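Local coordinates for protein ACDH-11, isoform b (Caenorhabditis elegans, PDB 4Y9J), which belongs to the acyl-CoA dehydrogenase family of flavoproteins and binds flavin-adenine dinucleotide in a tetrameric assembly, at residues Arg216-Lys221 against Leu289-Ile294; Ala232-Arg237 against Phe255-Arg260; Ser368-Phe373 against Ala538-His543. All coordinates share one frame; numbering follows the deposited sequence.

Contact 1. Residues Arg216-Lys221 against Leu289-Ile294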
loop_
_atom_site.group_PDB
_atom_site.type_symbol
_atom_site.label_atom_id
_atom_site.label_comp_id
_atom_site.label_asym_id
_atom_site.label_seq_id
_atom_site.Cartn_x
_atom_site.Cartn_y
_atom_site.Cartn_z
ATOM N N ARG B 216 25.791 29.166 8.333
ATOM C CA ARG B 216 25.295 27.813 8.690
ATOM C C ARG B 216 23.900 28.058 9.216
ATOM O O ARG B 216 23.778 28.839 10.151
ATOM C CB ARG B 216 26.087 27.319 9.919
ATOM C CG ARG B 216 27.234 26.405 9.714
ATOM C CD ARG B 216 27.582 25.723 11.049
ATOM N NE ARG B 216 28.228 26.565 12.069
ATOM C CZ ARG B 216 27.829 26.773 13.339
ATOM N NH1 ARG B 216 26.720 26.275 13.866
ATOM N NH2 ARG B 216 28.584 27.504 14.123
ATOM N N LEU B 217 22.887 27.402 8.662
ATOM C CA LEU B 217 21.518 27.541 9.140
ATOM C C LEU B 217 21.097 26.386 10.059
ATOM O O LEU B 217 21.360 25.206 9.772
ATOM C CB LEU B 217 20.503 27.639 7.979
ATOM C CG LEU B 217 20.753 28.708 6.929
ATOM C CD1 LEU B 217 19.666 28.757 5.874
ATOM C CD2 LEU B 217 21.005 30.101 7.567
ATOM N N HIS B 218 20.324 26.773 11.081
ATOM C CA HIS B 218 19.800 25.875 12.106
ATOM C C HIS B 218 18.342 26.222 12.348
ATOM O O HIS B 218 18.027 27.337 12.842
ATOM C CB HIS B 218 20.635 25.995 13.399
ATOM C CG HIS B 218 22.024 25.454 13.265
ATOM N ND1 HIS B 218 23.097 26.231 12.856
ATOM C CD2 HIS B 218 22.523 24.230 13.506
ATOM C CE1 HIS B 218 24.180 25.493 12.804
ATOM N NE2 HIS B 218 23.862 24.276 13.196
ATOM N N GLY B 219 17.471 25.330 11.986
ATOM C CA GLY B 219 16.020 25.579 12.083
ATOM C C GLY B 219 15.196 24.432 11.613
ATOM O O GLY B 219 15.762 23.371 11.173
ATOM N N TYR B 220 13.868 24.612 11.655
ATOM C CA TYR B 220 12.950 23.604 11.235
ATOM C C TYR B 220 11.975 24.195 10.214
ATOM O O TYR B 220 11.241 25.132 10.573
ATOM C CB TYR B 220 12.186 23.037 12.430
ATOM C CG TYR B 220 11.469 21.727 12.135
ATOM C CD1 TYR B 220 10.269 21.652 11.435
ATOM C CD2 TYR B 220 11.970 20.565 12.650
ATOM C CE1 TYR B 220 9.636 20.432 11.222
ATOM C CE2 TYR B 220 11.385 19.346 12.387
ATOM C CZ TYR B 220 10.215 19.265 11.718
ATOM O OH TYR B 220 9.691 18.008 11.493
ATOM N N LYS B 221 11.992 23.733 8.970
ATOM C CA LYS B 221 11.091 24.251 7.951
ATOM C C LYS B 221 9.886 23.312 7.887
ATOM O O LYS B 221 9.996 22.125 7.615
ATOM C CB LYS B 221 11.819 24.371 6.637
ATOM C CG LYS B 221 12.976 25.327 6.723
ATOM C CD LYS B 221 12.517 26.772 7.071
ATOM C CE LYS B 221 13.688 27.697 7.277
ATOM N NZ LYS B 221 13.213 29.106 7.358
ATOM N N LEU B 289 14.699 19.521 8.688
ATOM C CA LEU B 289 15.483 19.900 9.814
ATOM C C LEU B 289 16.832 20.338 9.304
ATOM O O LEU B 289 17.616 19.511 8.771
ATOM C CB LEU B 289 15.546 18.781 10.858
ATOM C CG LEU B 289 16.470 18.959 12.055
ATOM C CD1 LEU B 289 16.140 20.190 12.881
ATOM C CD2 LEU B 289 16.497 17.787 13.047
ATOM N N LEU B 290 17.113 21.614 9.509
ATOM C CA LEU B 290 18.368 22.296 9.117
ATOM C C LEU B 290 19.322 22.310 10.273
ATOM O O LEU B 290 19.050 22.878 11.357
ATOM C CB LEU B 290 18.125 23.720 8.654
ATOM C CG LEU B 290 17.655 23.991 7.210
ATOM C CD1 LEU B 290 16.663 23.059 6.634
ATOM C CD2 LEU B 290 17.141 25.392 7.028
ATOM N N ASP B 291 20.460 21.667 10.075
ATOM C CA ASP B 291 21.494 21.662 11.060
ATOM C C ASP B 291 22.825 21.867 10.387
ATOM O O ASP B 291 23.518 20.896 10.043
ATOM C CB ASP B 291 21.480 20.339 11.818
ATOM C CG ASP B 291 22.551 20.260 12.877
ATOM O OD1 ASP B 291 23.240 21.265 13.187
ATOM O OD2 ASP B 291 22.726 19.147 13.395
ATOM N N GLY B 292 23.211 23.126 10.228
ATOM C CA GLY B 292 24.492 23.456 9.580
ATOM C C GLY B 292 24.403 23.530 8.038
ATOM O O GLY B 292 25.447 23.437 7.337
ATOM N N ALA B 293 23.208 23.740 7.495
ATOM C CA ALA B 293 23.029 23.977 6.043
ATOM C C ALA B 293 23.760 25.236 5.613
ATOM O O ALA B 293 23.544 26.293 6.147
ATOM C CB ALA B 293 21.565 24.106 5.712
ATOM N N ILE B 294 24.656 25.105 4.659
ATOM C CA ILE B 294 25.454 26.252 4.185
ATOM C C ILE B 294 24.662 27.120 3.211
ATOM O O ILE B 294 24.133 26.626 2.195
ATOM C CB ILE B 294 26.752 25.746 3.564
ATOM C CG1 ILE B 294 27.479 24.954 4.642
ATOM C CG2 ILE B 294 27.639 26.917 3.140
ATOM C CD1 ILE B 294 28.700 24.223 4.163
#
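Leu217 O receives two backbone amides at once, from Gly292 N at 2.8 Å and from Ala293 N at 3.3 Å, and this double grip defines a G1 beta bulge in an antiparallel pair. The two donors use the oxygen differently: Ala293 N lies in the carbonyl plane, on a lone pair, whereas Gly292 N stands 36° out of it. Leu217 N returns a bond to Ala293 O. Beyond the bulge the register has shifted by one, and Gly219 and Leu290 exchange a regular pair of backbone bonds.

On the face that carries His218, Tyr220, Leu289 and Asp291, the imidazole of His218 lies over the bulge. With CG anti to its carbonyl carbon (chi1 -69°), the ring comes to rest with Gly292 N 3.2 Å above its plane, displaced toward the rim, while Asp291 OD1 sits at the ring edge, 3.1 Å from His218 CD2. Gly292 takes the positive phi (86°) that a G1 bulge asks of its first residue. On the other face, Leu290 CD2 packs 4.2 Å from Leu217 CB and equally far from Lys221 CE.

Further out, Lys221 NZ is claimed by a salt bridge to Glu192, Tyr220 OH is bonded to Glu287, and Asp291 OD2 accepts from the backbone of His11 in a second subunit. Strand 206-209 pairs with the outer edge of 214-225, and strand 269-274 with that of 285-298, placing the contact inside the beta domain characteristic of the family's middle segment.

Contact 2. Residues Ala232-Arg237 against Phe255-Arg260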
loop_
_atom_site.group_PDB
_atom_site.type_symbol
_atom_site.label_atom_id
_atom_site.label_comp_id
_atom_site.label_asym_id
_atom_site.label_seq_id
_atom_site.Cartn_x
_atom_site.Cartn_y
_atom_site.Cartn_z
ATOM N N ALA B 232 17.095 26.867 -3.015
ATOM C CA ALA B 232 15.986 27.416 -2.291
ATOM C C ALA B 232 16.347 28.757 -1.704
ATOM O O ALA B 232 17.478 29.009 -1.362
ATOM C CB ALA B 232 15.545 26.460 -1.190
ATOM N N LEU B 233 15.340 29.588 -1.600
ATOM C CA LEU B 233 15.409 30.831 -0.857
ATOM C C LEU B 233 14.767 30.593 0.476
ATOM O O LEU B 233 13.693 29.972 0.536
ATOM C CB LEU B 233 14.688 31.906 -1.628
ATOM C CG LEU B 233 15.417 32.345 -2.950
ATOM C CD1 LEU B 233 14.626 33.394 -3.700
ATOM C CD2 LEU B 233 16.677 33.035 -2.564
ATOM N N THR B 234 15.373 31.133 1.535
ATOM C CA THR B 234 14.786 31.023 2.857
ATOM C C THR B 234 15.148 32.196 3.739
ATOM O O THR B 234 15.980 33.013 3.363
ATOM C CB THR B 234 15.236 29.677 3.526
ATOM O OG1 THR B 234 14.462 29.397 4.713
ATOM C CG2 THR B 234 16.669 29.671 3.800
ATOM N N LEU B 235 14.447 32.329 4.869
ATOM C CA LEU B 235 14.663 33.417 5.833
ATOM C C LEU B 235 15.234 32.802 7.059
ATOM O O LEU B 235 14.837 31.682 7.376
ATOM C CB LEU B 235 13.326 34.005 6.219
ATOM C CG LEU B 235 12.601 34.659 5.049
ATOM C CD1 LEU B 235 11.224 35.125 5.538
ATOM C CD2 LEU B 235 13.372 35.850 4.450
ATOM N N ALA B 236 16.108 33.529 7.740
ATOM C CA ALA B 236 16.677 33.156 9.019
ATOM C C ALA B 236 17.119 34.375 9.799
ATOM O O ALA B 236 17.266 35.451 9.230
ATOM C CB ALA B 236 17.879 32.241 8.797
ATOM N N ARG B 237 17.359 34.187 11.094
ATOM C CA ARG B 237 17.848 35.218 11.985
ATOM C C ARG B 237 19.316 35.105 12.232
ATOM O O ARG B 237 19.799 34.093 12.739
ATOM C CB ARG B 237 17.154 35.102 13.325
ATOM C CG ARG B 237 15.647 35.221 13.236
ATOM C CD ARG B 237 14.973 35.274 14.609
ATOM N NE ARG B 237 13.556 35.136 14.382
ATOM C CZ ARG B 237 12.725 36.116 14.046
ATOM N NH1 ARG B 237 13.154 37.403 13.997
ATOM N NH2 ARG B 237 11.459 35.805 13.771
ATOM N N PHE B 255 18.314 34.320 2.450
ATOM C CA PHE B 255 19.409 33.418 2.114
ATOM C C PHE B 255 19.092 32.600 0.907
ATOM O O PHE B 255 17.937 32.213 0.663
ATOM C CB PHE B 255 19.751 32.441 3.273
ATOM C CG PHE B 255 20.245 33.119 4.502
ATOM C CD1 PHE B 255 19.351 33.668 5.395
ATOM C CD2 PHE B 255 21.584 33.245 4.745
ATOM C CE1 PHE B 255 19.793 34.335 6.522
ATOM C CE2 PHE B 255 22.054 33.908 5.898
ATOM C CZ PHE B 255 21.138 34.449 6.783
ATOM N N LEU B 256 20.141 32.278 0.204
ATOM C CA LEU B 256 20.092 31.421 -0.969
ATOM C C LEU B 256 20.987 30.243 -0.694
ATOM O O LEU B 256 22.134 30.465 -0.275
ATOM C CB LEU B 256 20.615 32.137 -2.240
ATOM C CG LEU B 256 20.650 31.304 -3.533
ATOM C CD1 LEU B 256 19.277 30.930 -4.045
ATOM C CD2 LEU B 256 21.453 32.057 -4.625
ATOM N N LEU B 257 20.477 29.028 -0.928
ATOM C CA LEU B 257 21.273 27.812 -0.768
ATOM C C LEU B 257 21.049 26.753 -1.793
ATOM O O LEU B 257 19.977 26.709 -2.440
ATOM C CB LEU B 257 21.119 27.188 0.612
ATOM C CG LEU B 257 19.825 26.481 0.996
ATOM C CD1 LEU B 257 20.056 25.462 2.093
ATOM C CD2 LEU B 257 18.805 27.418 1.462
ATOM N N LYS B 258 22.077 25.910 -1.958
ATOM C CA LYS B 258 21.978 24.696 -2.746
ATOM C C LYS B 258 21.450 23.576 -1.832
ATOM O O LYS B 258 21.939 23.443 -0.722
ATOM C CB LYS B 258 23.312 24.251 -3.336
ATOM C CG LYS B 258 23.644 24.921 -4.644
ATOM C CD LYS B 258 24.932 24.402 -5.179
ATOM C CE LYS B 258 24.789 23.045 -5.886
ATOM N NZ LYS B 258 23.810 23.041 -6.983
ATOM N N ILE B 259 20.478 22.817 -2.315
ATOM C CA ILE B 259 19.805 21.802 -1.502
ATOM C C ILE B 259 20.763 20.611 -1.337
ATOM O O ILE B 259 20.848 19.992 -0.256
ATOM C CB ILE B 259 18.461 21.435 -2.119
ATOM C CG1 ILE B 259 17.543 22.668 -2.067
ATOM C CG2 ILE B 259 17.780 20.267 -1.384
ATOM C CD1 ILE B 259 16.151 22.436 -2.666
ATOM N N ARG B 260 21.514 20.300 -2.380
ATOM C CA ARG B 260 22.434 19.154 -2.394
ATOM C C ARG B 260 23.799 19.598 -2.814
ATOM O O ARG B 260 23.945 20.521 -3.592
ATOM C CB ARG B 260 21.935 18.031 -3.328
ATOM C CG ARG B 260 20.614 17.430 -2.849
ATOM C CD ARG B 260 19.980 16.348 -3.801
ATOM N NE ARG B 260 18.701 15.945 -3.215
ATOM C CZ ARG B 260 17.549 16.644 -3.289
ATOM N NH1 ARG B 260 17.415 17.753 -4.038
ATOM N NH2 ARG B 260 16.491 16.178 -2.599
#
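Ala232 and Leu257, then Thr234 and Phe255, are joined by reciprocal backbone hydrogen bonds, the pattern of hydrogen-bonded antiparallel pairs, with Leu233 and Leu256 forming the non-hydrogen-bonded pair between them. The shortest of the four bonds, Phe255 N to Thr234 O, measures 2.8 Å. The longest, Leu257 N to Ala232 O, measures 3.0 Å. In both of these the donor approaches nearly along the C=O axis. The carbonyls also meet carbon: Leu233 CA lies 3.3 Å from Phe255 O in a CA-H...O contact, and Leu256 CA makes a longer one to Ala232 O. The strands are twisted well away from strict antiparallel, the N-to-C directions of the short segments making an angle of 134°.

Apolar packing occupies both faces. Leu233 and Leu256 meet on one of them through single methyls, CD2 to CD1 at 3.7 Å. On the other, the methyl CG2 of Thr234 reaches Leu257 CD2 at 3.9 Å. Because OG1 takes the place anti to the backbone N (chi1 -168°), this methyl is left between N and the carbonyl carbon, directed at the neighbouring strand.

The ring of Phe255 has its own set of contacts. The CB of Ala236 approaches Phe255 CE1 at 3.6 Å, while Thr234 O and Ala236 O lie at the ring's edge, in its plane; Tyr215 adds an edge-to-face stack.

The four backbone bonds thus satisfy the inward-facing N-H and C=O groups of Ala232, Thr234, Phe255 and Leu257 among apolar side chains, while Leu233 bonds to strand 186-189. The hydroxyl of Thr234 is held by Trp189 O and Lys221 NZ, and its side chain lies about 8 Å from the bound flavin-adenine dinucleotide.

Contact 3. Residues Ser368-Phe373 against Ala538-His543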
loop_
_atom_site.group_PDB
_atom_site.type_symbol
_atom_site.label_atom_id
_atom_site.label_comp_id
_atom_site.label_asym_id
_atom_site.label_seq_id
_atom_site.Cartn_x
_atom_site.Cartn_y
_atom_site.Cartn_z
ATOM N N SER B 368 -12.389 36.871 -14.038
ATOM C CA SER B 368 -11.086 36.629 -13.401
ATOM C C SER B 368 -9.934 36.360 -14.397
ATOM O O SER B 368 -8.804 36.678 -14.182
ATOM C CB SER B 368 -11.200 35.524 -12.383
ATOM O OG SER B 368 -12.012 35.983 -11.388
ATOM N N MET B 369 -10.268 35.759 -15.485
ATOM C CA MET B 369 -9.344 35.573 -16.546
ATOM C C MET B 369 -8.825 36.928 -17.065
ATOM O O MET B 369 -7.626 37.084 -17.289
ATOM C CB MET B 369 -10.096 34.863 -17.639
ATOM C CG MET B 369 -9.231 34.176 -18.573
ATOM S SD MET B 369 -8.873 32.575 -17.769
ATOM C CE MET B 369 -7.708 32.532 -19.111
ATOM N N LEU B 370 -9.716 37.893 -17.283
ATOM C CA LEU B 370 -9.296 39.211 -17.826
ATOM C C LEU B 370 -8.469 39.910 -16.761
ATOM O O LEU B 370 -7.554 40.606 -17.082
ATOM C CB LEU B 370 -10.499 40.005 -18.283
ATOM C CG LEU B 370 -11.178 39.473 -19.536
ATOM C CD1 LEU B 370 -12.016 40.560 -20.124
ATOM C CD2 LEU B 370 -10.178 38.971 -20.591
ATOM N N LEU B 371 -8.796 39.721 -15.482
ATOM C CA LEU B 371 -8.029 40.298 -14.395
ATOM C C LEU B 371 -6.627 39.706 -14.425
ATOM O O LEU B 371 -5.672 40.424 -14.194
ATOM C CB LEU B 371 -8.722 40.091 -13.049
ATOM C CG LEU B 371 -8.315 40.874 -11.784
ATOM C CD1 LEU B 371 -8.658 42.335 -11.932
ATOM C CD2 LEU B 371 -8.976 40.331 -10.506
ATOM N N LEU B 372 -6.518 38.390 -14.659
ATOM C CA LEU B 372 -5.233 37.728 -14.747
ATOM C C LEU B 372 -4.364 38.312 -15.830
ATOM O O LEU B 372 -3.152 38.522 -15.625
ATOM C CB LEU B 372 -5.421 36.261 -15.051
ATOM C CG LEU B 372 -4.161 35.473 -15.413
ATOM C CD1 LEU B 372 -3.149 35.454 -14.268
ATOM C CD2 LEU B 372 -4.546 34.054 -15.831
ATOM N N PHE B 373 -4.947 38.528 -17.002
ATOM C CA PHE B 373 -4.176 39.083 -18.121
ATOM C C PHE B 373 -3.862 40.577 -17.950
ATOM O O PHE B 373 -2.823 41.011 -18.377
ATOM C CB PHE B 373 -4.813 38.707 -19.476
ATOM C CG PHE B 373 -4.414 37.344 -19.885
ATOM C CD1 PHE B 373 -3.149 37.128 -20.426
ATOM C CD2 PHE B 373 -5.214 36.253 -19.602
ATOM C CE1 PHE B 373 -2.694 35.833 -20.702
ATOM C CE2 PHE B 373 -4.760 34.952 -19.860
ATOM C CZ PHE B 373 -3.506 34.752 -20.422
ATOM N N ALA B 538 -15.019 46.142 -15.381
ATOM C CA ALA B 538 -14.538 47.175 -16.323
ATOM C C ALA B 538 -13.715 46.556 -17.477
ATOM O O ALA B 538 -13.808 46.996 -18.637
ATOM C CB ALA B 538 -13.664 48.148 -15.567
ATOM N N LEU B 539 -12.938 45.535 -17.136
ATOM C CA LEU B 539 -12.151 44.773 -18.111
ATOM C C LEU B 539 -13.057 44.034 -19.065
ATOM O O LEU B 539 -12.866 44.101 -20.261
ATOM C CB LEU B 539 -11.199 43.820 -17.425
ATOM C CG LEU B 539 -9.957 44.474 -16.838
ATOM C CD1 LEU B 539 -9.390 43.565 -15.810
ATOM C CD2 LEU B 539 -8.924 44.796 -17.917
ATOM N N LEU B 540 -14.116 43.421 -18.543
ATOM C CA LEU B 540 -15.080 42.725 -19.382
ATOM C C LEU B 540 -15.780 43.669 -20.347
ATOM O O LEU B 540 -16.070 43.310 -21.476
ATOM C CB LEU B 540 -16.127 41.994 -18.493
ATOM C CG LEU B 540 -15.652 40.678 -17.878
ATOM C CD1 LEU B 540 -16.649 40.187 -16.867
ATOM C CD2 LEU B 540 -15.435 39.621 -18.945
ATOM N N ILE B 541 -16.009 44.897 -19.904
ATOM C CA ILE B 541 -16.732 45.873 -20.682
ATOM C C ILE B 541 -15.838 46.328 -21.822
ATOM O O ILE B 541 -16.319 46.458 -22.945
ATOM C CB ILE B 541 -17.177 47.095 -19.850
ATOM C CG1 ILE B 541 -18.377 46.737 -18.993
ATOM C CG2 ILE B 541 -17.623 48.257 -20.736
ATOM C CD1 ILE B 541 -18.553 47.653 -17.800
ATOM N N ASP B 542 -14.583 46.605 -21.488
ATOM C CA ASP B 542 -13.590 47.037 -22.445
ATOM C C ASP B 542 -13.397 45.941 -23.488
ATOM O O ASP B 542 -13.409 46.188 -24.689
ATOM C CB ASP B 542 -12.301 47.327 -21.704
ATOM C CG ASP B 542 -11.262 48.044 -22.557
ATOM O OD1 ASP B 542 -11.550 49.090 -23.154
ATOM O OD2 ASP B 542 -10.140 47.525 -22.598
ATOM N N HIS B 543 -13.304 44.714 -23.040
ATOM C CA HIS B 543 -13.236 43.582 -23.945
ATOM C C HIS B 543 -14.430 43.439 -24.886
ATOM O O HIS B 543 -14.238 43.244 -26.091
ATOM C CB HIS B 543 -13.088 42.331 -23.124
ATOM C CG HIS B 543 -12.917 41.083 -23.927
ATOM N ND1 HIS B 543 -13.963 40.230 -24.217
ATOM C CD2 HIS B 543 -11.808 40.500 -24.427
ATOM C CE1 HIS B 543 -13.501 39.185 -24.882
ATOM N NE2 HIS B 543 -12.202 39.343 -25.043
#
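Leu539 meets Leu370 with CB against CB at 4.0 Å, where the two helix backbones come nearest, their CA atoms 6.3 Å apart. Farther out, the Leu539 side chain reaches the backbone of the first helix. Having its CG anti to the carbonyl carbon (chi1 -77°), it brings CD1 to 3.7 Å from Leu370 O and 3.8 Å from Leu371 CA. The same methyl touches Leu371 CD1, and the two leucines cross at about a right angle.

Leu540 offers one methyl, CD2, to Leu370 CD1 at 3.7 Å, and it also packs on Ala558 and Tyr561 of helix 552-563. The short helical segments themselves are almost perpendicular, at 89° with axes 9.2 Å apart, so the meeting is confined to a few residues. Here helix 352-383, in the C-terminal acyl-CoA dehydrogenase family region, packs against helix 524-545, in the ACDH-11 C-terminal-like region.

His543 lies one turn beyond Leu539. Its CB stands 3.6 Å from Leu370 CD1, which also lies 3.6 Å from Leu539 O, so that a single leucine methyl is held among Leu539, Leu540 and His543. The imidazole, with CG anti to the backbone N (chi1 -176°), approaches the leucine through CG, and the His543 side chain also packs on Arg40 of helix 34-41.

Overall arrangement
From the N terminus, the chain passes through a largely helical region before entering the beta-rich middle region, whose strand 214-225 opens contact 1. That contact closes some 68 residues later on strand 285-298; contact 2, made by 232-237 and 255-260, closes a shorter loop nested inside it. Their centres lie 9 Å apart in one sheet, where strands 252-258 and 285-298 are neighbours, and Lys221 reaches Leu235 and Thr234. Contact 3 follows in series, its centre 44 Å from contact 1 and on the opposite side of the chain's centre. It closes a long, mostly helical loop, tying together two helical regions.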